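PDB 2YIK: endoglucanase from Clostridium thermocellum, which probably hydrolyses the beta-1,4-glucosidic bonds of cellulose, as expected of a glycoside hydrolase of family 9. Local coordinates for residues W420-M425 and A510-F515; V134-Y139 and Q400-V405. One frame throughout, in Å; residues are numbered along the deposited sequence.

In the fold
Both contacts join helices of the alpha-helical domain that family 9 cellulases build as an (alpha/alpha)6 barrel, and their centres lie about 11 Å apart. Helix 392-408, which carries one side of contact 2, is followed in the chain by helix 416-428, which carries one side of contact 1. Gln400 ties the two together: its OE1 is 3.3 Å from Met425 CE, and its side chain also packs on Leu512. Contact 2 is the deeper, its centre about 11 Å from the chain centre against about 19 Å for contact 1. Neither adjoins an annotated site; the side chain of Trp136 in contact 2 is about 14 Å from a bound calcium ion.

Contact 1 (W420-M425 and A510-F515); sequences WARSQM and AGLYRF
Leu512 reaches from helix 499-516 to the flank of helix 416-428, where its two methyl groups divide the work between Met425 and the backbone of Ala421-Arg422. The apolar contacts account for everything that crosses. CD1 of Leu512 presses on the root of the methionine, 3.4 Å from Met425 CB, closer than carbons usually sit, which marks this as a tight point. Met425 CG (chi1 -174°) is carried anti to the backbone nitrogen, and bends at the next two torsions fold the chain round the same methyl, so that Met425 CE comes to 3.8 Å from Leu512 CD1. The other branch, CD2, lies against the backbone, 3.6 Å from Arg422 CA; Ala421 CB is a looser neighbour at 4.4 Å from Leu512 CD2. Leu512 alone supplies 95 of the 157 Å² buried by the pair.

The polar end of the one charged residue in the contact is served away from the interface. Arg422 meets the leucine through its backbone and CB, while its extended chain carries NE to a hydrogen bond with Tyr40 OH.

The segment axes cross at -121° and approach to 10.6 Å, a wide separation bridged essentially by one leucine. Helix 392-408 lies against both partners, while Met425 also packs on Phe505, Ala508 and Cys509 one to two turns back along helix 499-516.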
loop_
_atom_site.group_PDB
_atom_site.type_symbol
_atom_site.label_atom_id
_atom_site.label_comp_id
_atom_site.label_asym_id
_atom_site.label_seq_id
_atom_site.Cartn_x
_atom_site.Cartn_y
_atom_site.Cartn_z
ATOM N N TRP A 420 12.863 19.537 1.818
ATOM C CA TRP A 420 13.172 18.857 0.567
ATOM C C TRP A 420 11.912 18.179 0.026
ATOM O O TRP A 420 11.608 18.263 -1.170
ATOM C CB TRP A 420 14.247 17.797 0.784
ATOM C CG TRP A 420 14.407 16.891 -0.396
ATOM C CD1 TRP A 420 15.083 17.156 -1.549
ATOM C CD2 TRP A 420 13.836 15.583 -0.554
ATOM N NE1 TRP A 420 14.971 16.094 -2.419
ATOM C CE2 TRP A 420 14.214 15.117 -1.834
ATOM C CE3 TRP A 420 13.046 14.764 0.260
ATOM C CZ2 TRP A 420 13.822 13.860 -2.318
ATOM C CZ3 TRP A 420 12.658 13.516 -0.221
ATOM C CH2 TRP A 420 13.048 13.077 -1.500
ATOM N N ALA A 421 11.192 17.492 0.912
ATOM C CA ALA A 421 9.964 16.797 0.523
ATOM C C ALA A 421 9.005 17.784 -0.141
ATOM O O ALA A 421 8.390 17.481 -1.162
ATOM C CB ALA A 421 9.302 16.166 1.748
ATOM N N ARG A 422 8.892 18.967 0.452
ATOM C CA ARG A 422 8.019 20.001 -0.080
ATOM C C ARG A 422 8.424 20.417 -1.494
ATOM O O ARG A 422 7.570 20.598 -2.361
ATOM C CB ARG A 422 8.032 21.233 0.822
ATOM C CG ARG A 422 6.932 22.210 0.469
ATOM C CD ARG A 422 6.997 23.489 1.282
ATOM N NE ARG A 422 5.792 24.288 1.078
ATOM C CZ ARG A 422 5.524 25.422 1.720
ATOM N NH1 ARG A 422 6.382 25.900 2.608
ATOM N NH2 ARG A 422 4.386 26.067 1.485
ATOM N N SER A 423 9.723 20.579 -1.721
ATOM C CA SER A 423 10.199 20.968 -3.041
ATOM C C SER A 423 9.806 19.888 -4.050
ATOM O O SER A 423 9.441 20.189 -5.181
ATOM C CB SER A 423 11.722 21.170 -3.039
ATOM O OG SER A 423 12.427 19.942 -3.050
ATOM N N GLN A 424 9.857 18.629 -3.631
ATOM C CA GLN A 424 9.503 17.535 -4.524
ATOM C C GLN A 424 7.998 17.473 -4.798
ATOM O O GLN A 424 7.588 17.241 -5.937
ATOM C CB GLN A 424 10.011 16.203 -3.959
ATOM C CG GLN A 424 11.540 16.099 -3.872
ATOM C CD GLN A 424 12.235 16.421 -5.190
ATOM O OE1 GLN A 424 12.861 17.478 -5.341
ATOM N NE2 GLN A 424 12.125 15.515 -6.152
ATOM N N MET A 425 7.172 17.682 -3.774
ATOM C CA MET A 425 5.724 17.660 -3.991
ATOM C C MET A 425 5.333 18.829 -4.893
ATOM O O MET A 425 4.487 18.680 -5.782
ATOM C CB MET A 425 4.950 17.767 -2.674
ATOM C CG MET A 425 3.442 17.596 -2.855
ATOM S SD MET A 425 3.023 15.969 -3.559
ATOM C CE MET A 425 2.980 14.956 -2.002
ATOM N N ALA A 510 -0.540 14.646 3.787
ATOM C CA ALA A 510 -0.903 14.907 5.177
ATOM C C ALA A 510 0.295 15.451 5.940
ATOM O O ALA A 510 0.166 16.399 6.716
ATOM C CB ALA A 510 -1.404 13.627 5.848
ATOM N N GLY A 511 1.453 14.833 5.721
ATOM C CA GLY A 511 2.667 15.256 6.396
ATOM C C GLY A 511 3.077 16.671 6.026
ATOM O O GLY A 511 3.553 17.426 6.876
ATOM N N LEU A 512 2.910 17.027 4.756
ATOM C CA LEU A 512 3.254 18.370 4.291
ATOM C C LEU A 512 2.287 19.386 4.879
ATOM O O LEU A 512 2.672 20.508 5.209
ATOM C CB LEU A 512 3.214 18.434 2.757
ATOM C CG LEU A 512 4.413 17.764 2.086
ATOM C CD1 LEU A 512 4.121 17.519 0.618
ATOM C CD2 LEU A 512 5.649 18.632 2.270
ATOM N N TYR A 513 1.025 18.994 5.008
ATOM C CA TYR A 513 0.037 19.896 5.574
ATOM C C TYR A 513 0.378 20.120 7.042
ATOM O O TYR A 513 0.196 21.212 7.585
ATOM C CB TYR A 513 -1.366 19.305 5.466
ATOM C CG TYR A 513 -2.415 20.267 5.960
ATOM C CD1 TYR A 513 -2.759 21.395 5.214
ATOM C CD2 TYR A 513 -3.018 20.087 7.204
ATOM C CE1 TYR A 513 -3.684 22.328 5.698
ATOM C CE2 TYR A 513 -3.934 21.009 7.698
ATOM C CZ TYR A 513 -4.262 22.126 6.941
ATOM O OH TYR A 513 -5.173 23.032 7.436
ATOM N N ARG A 514 0.886 19.075 7.679
ATOM C CA ARG A 514 1.259 19.152 9.080
ATOM C C ARG A 514 2.273 20.256 9.362
ATOM O O ARG A 514 2.117 21.021 10.311
ATOM C CB ARG A 514 1.840 17.816 9.536
ATOM C CG ARG A 514 2.241 17.774 11.007
ATOM C CD ARG A 514 2.782 16.402 11.390
ATOM N NE ARG A 514 2.961 16.255 12.830
ATOM C CZ ARG A 514 2.128 15.594 13.632
ATOM N NH1 ARG A 514 1.051 15.008 13.141
ATOM N NH2 ARG A 514 2.370 15.532 14.933
ATOM N N PHE A 515 3.311 20.339 8.535
ATOM C CA PHE A 515 4.364 21.329 8.742
ATOM C C PHE A 515 4.232 22.616 7.933
ATOM O O PHE A 515 4.773 23.640 8.329
ATOM C CB PHE A 515 5.741 20.722 8.425
ATOM C CG PHE A 515 6.083 19.499 9.234
ATOM C CD1 PHE A 515 6.085 19.542 10.624
ATOM C CD2 PHE A 515 6.438 18.309 8.601
ATOM C CE1 PHE A 515 6.437 18.421 11.373
ATOM C CE2 PHE A 515 6.792 17.181 9.342
ATOM C CZ PHE A 515 6.792 17.240 10.733
#

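Contact 2 (V134-Y139 and Q400-V405); sequences VGWGYY and QLIALV
Trp136 takes Leu401 over one face of its indole and Ile402 at its edge, while Val405 meets the far end of the six-membered ring. Leu401 CD2 stands over the five-membered ring, 4.2 Å from its centroid and 28° off the normal, a CH-pi contact in which the same methyl is 3.8 Å from Trp136 NE1. Val405 takes the six-membered ring from the same side: its CG2 makes an off-centre CH-pi contact 4.2 Å from that centroid, whereas its CG1 comes in obliquely to 3.5 Å from Trp136 CH2. Ile402 CD1 lies near the ring plane, 4.1 Å from Trp136 CZ2, with its side chain roughly perpendicular to that of the tryptophan.

The indole is swung out by CG lying anti to the backbone nitrogen (chi1 162°), which lets it span helices whose segment axes stay 11.6 Å apart while running nearly parallel, at 26°. Trp284 and His316 meet the same indole edge-to-face, and Cys327 and Ile328 of helix 322-336 also touch it.

Every cross-contact is therefore carbon packing or CH-pi, dispersive in character, with one aromatic plate joining helix 124-140 to helix 392-408. Trp136 NE1 is buried here without a hydrogen-bond partner in the model, which probably offsets part of what the packing gains.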
loop_
_atom_site.group_PDB
_atom_site.type_symbol
_atom_site.label_atom_id
_atom_site.label_comp_id
_atom_site.label_asym_id
_atom_site.label_seq_id
_atom_site.Cartn_x
_atom_site.Cartn_y
_atom_site.Cartn_z
ATOM N N VAL A 134 -0.972 3.291 3.357
ATOM C CA VAL A 134 -1.964 4.342 3.575
ATOM C C VAL A 134 -2.284 4.335 5.081
ATOM O O VAL A 134 -2.457 5.384 5.698
ATOM C CB VAL A 134 -3.260 4.089 2.773
ATOM C CG1 VAL A 134 -4.327 5.089 3.189
ATOM C CG2 VAL A 134 -2.981 4.213 1.271
ATOM N N GLY A 135 -2.344 3.139 5.669
ATOM C CA GLY A 135 -2.620 3.022 7.097
ATOM C C GLY A 135 -1.505 3.635 7.936
ATOM O O GLY A 135 -1.758 4.237 8.981
ATOM N N TRP A 136 -0.275 3.447 7.459
ATOM C CA TRP A 136 0.984 3.943 8.038
ATOM C C TRP A 136 0.878 5.474 8.070
ATOM O O TRP A 136 1.110 6.099 9.107
ATOM C CB TRP A 136 2.088 3.385 7.108
ATOM C CG TRP A 136 3.558 3.860 6.959
ATOM C CD1 TRP A 136 4.327 3.649 5.833
ATOM C CD2 TRP A 136 4.458 4.424 7.932
ATOM N NE1 TRP A 136 5.615 4.033 6.036
ATOM C CE2 TRP A 136 5.733 4.520 7.301
ATOM C CE3 TRP A 136 4.317 4.864 9.246
ATOM C CZ2 TRP A 136 6.851 5.022 7.952
ATOM C CZ3 TRP A 136 5.433 5.363 9.886
ATOM C CH2 TRP A 136 6.686 5.446 9.236
ATOM N N GLY A 137 0.474 6.071 6.952
ATOM C CA GLY A 137 0.332 7.517 6.900
ATOM C C GLY A 137 -0.777 8.055 7.800
ATOM O O GLY A 137 -0.614 9.090 8.453
ATOM N N TYR A 138 -1.912 7.360 7.825
ATOM C CA TYR A 138 -3.048 7.770 8.650
ATOM C C TYR A 138 -2.655 7.672 10.125
ATOM O O TYR A 138 -3.004 8.528 10.930
ATOM C CB TYR A 138 -4.263 6.877 8.350
ATOM C CG TYR A 138 -5.541 7.302 9.038
ATOM C CD1 TYR A 138 -6.044 8.599 8.889
ATOM C CD2 TYR A 138 -6.248 6.411 9.842
ATOM C CE1 TYR A 138 -7.220 8.998 9.531
ATOM C CE2 TYR A 138 -7.425 6.800 10.491
ATOM C CZ TYR A 138 -7.903 8.096 10.333
ATOM O OH TYR A 138 -9.031 8.505 11.009
ATOM N N TYR A 139 -1.909 6.630 10.473
ATOM C CA TYR A 139 -1.455 6.449 11.846
ATOM C C TYR A 139 -0.528 7.587 12.281
ATOM O O TYR A 139 -0.661 8.110 13.387
ATOM C CB TYR A 139 -0.724 5.109 11.982
ATOM C CG TYR A 139 0.031 4.927 13.287
ATOM C CD1 TYR A 139 -0.639 4.733 14.500
ATOM C CD2 TYR A 139 1.421 4.964 13.306
ATOM C CE1 TYR A 139 0.074 4.581 15.708
ATOM C CE2 TYR A 139 2.137 4.821 14.495
ATOM C CZ TYR A 139 1.465 4.630 15.689
ATOM O OH TYR A 139 2.210 4.501 16.850
ATOM N N GLN A 400 9.362 11.119 0.342
ATOM C CA GLN A 400 8.747 12.282 0.977
ATOM C C GLN A 400 8.098 11.853 2.291
ATOM O O GLN A 400 8.255 12.510 3.323
ATOM C CB GLN A 400 7.680 12.897 0.063
ATOM C CG GLN A 400 8.212 13.652 -1.155
ATOM C CD GLN A 400 7.095 14.341 -1.929
ATOM O OE1 GLN A 400 6.204 14.946 -1.332
ATOM N NE2 GLN A 400 7.142 14.258 -3.257
ATOM N N LEU A 401 7.358 10.750 2.242
ATOM C CA LEU A 401 6.692 10.232 3.430
ATOM C C LEU A 401 7.710 9.958 4.528
ATOM O O LEU A 401 7.545 10.425 5.653
ATOM C CB LEU A 401 5.927 8.948 3.104
ATOM C CG LEU A 401 5.237 8.263 4.288
ATOM C CD1 LEU A 401 4.215 9.211 4.907
ATOM C CD2 LEU A 401 4.561 6.983 3.816
ATOM N N ILE A 402 8.765 9.213 4.197
ATOM C CA ILE A 402 9.805 8.892 5.176
ATOM C C ILE A 402 10.425 10.175 5.715
ATOM O O ILE A 402 10.705 10.283 6.904
ATOM C CB ILE A 402 10.932 8.013 4.569
ATOM C CG1 ILE A 402 10.351 6.677 4.095
ATOM C CG2 ILE A 402 12.053 7.809 5.595
ATOM C CD1 ILE A 402 9.805 5.836 5.197
ATOM N N ALA A 403 10.632 11.150 4.839
ATOM C CA ALA A 403 11.218 12.420 5.254
ATOM C C ALA A 403 10.348 13.123 6.302
ATOM O O ALA A 403 10.853 13.637 7.301
ATOM C CB ALA A 403 11.402 13.326 4.044
ATOM N N LEU A 404 9.039 13.138 6.062
ATOM C CA LEU A 404 8.087 13.785 6.959
ATOM C C LEU A 404 7.906 13.021 8.275
ATOM O O LEU A 404 7.696 13.623 9.323
ATOM C CB LEU A 404 6.756 13.964 6.228
ATOM C CG LEU A 404 6.936 14.868 4.996
ATOM C CD1 LEU A 404 5.851 14.610 3.967
ATOM C CD2 LEU A 404 6.943 16.322 5.446
ATOM N N VAL A 405 8.001 11.696 8.215
ATOM C CA VAL A 405 7.882 10.876 9.414
ATOM C C VAL A 405 9.122 11.090 10.301
ATOM O O VAL A 405 9.022 11.166 11.528
ATOM C CB VAL A 405 7.744 9.372 9.048
ATOM C CG1 VAL A 405 8.021 8.496 10.270
ATOM C CG2 VAL A 405 6.341 9.104 8.515
#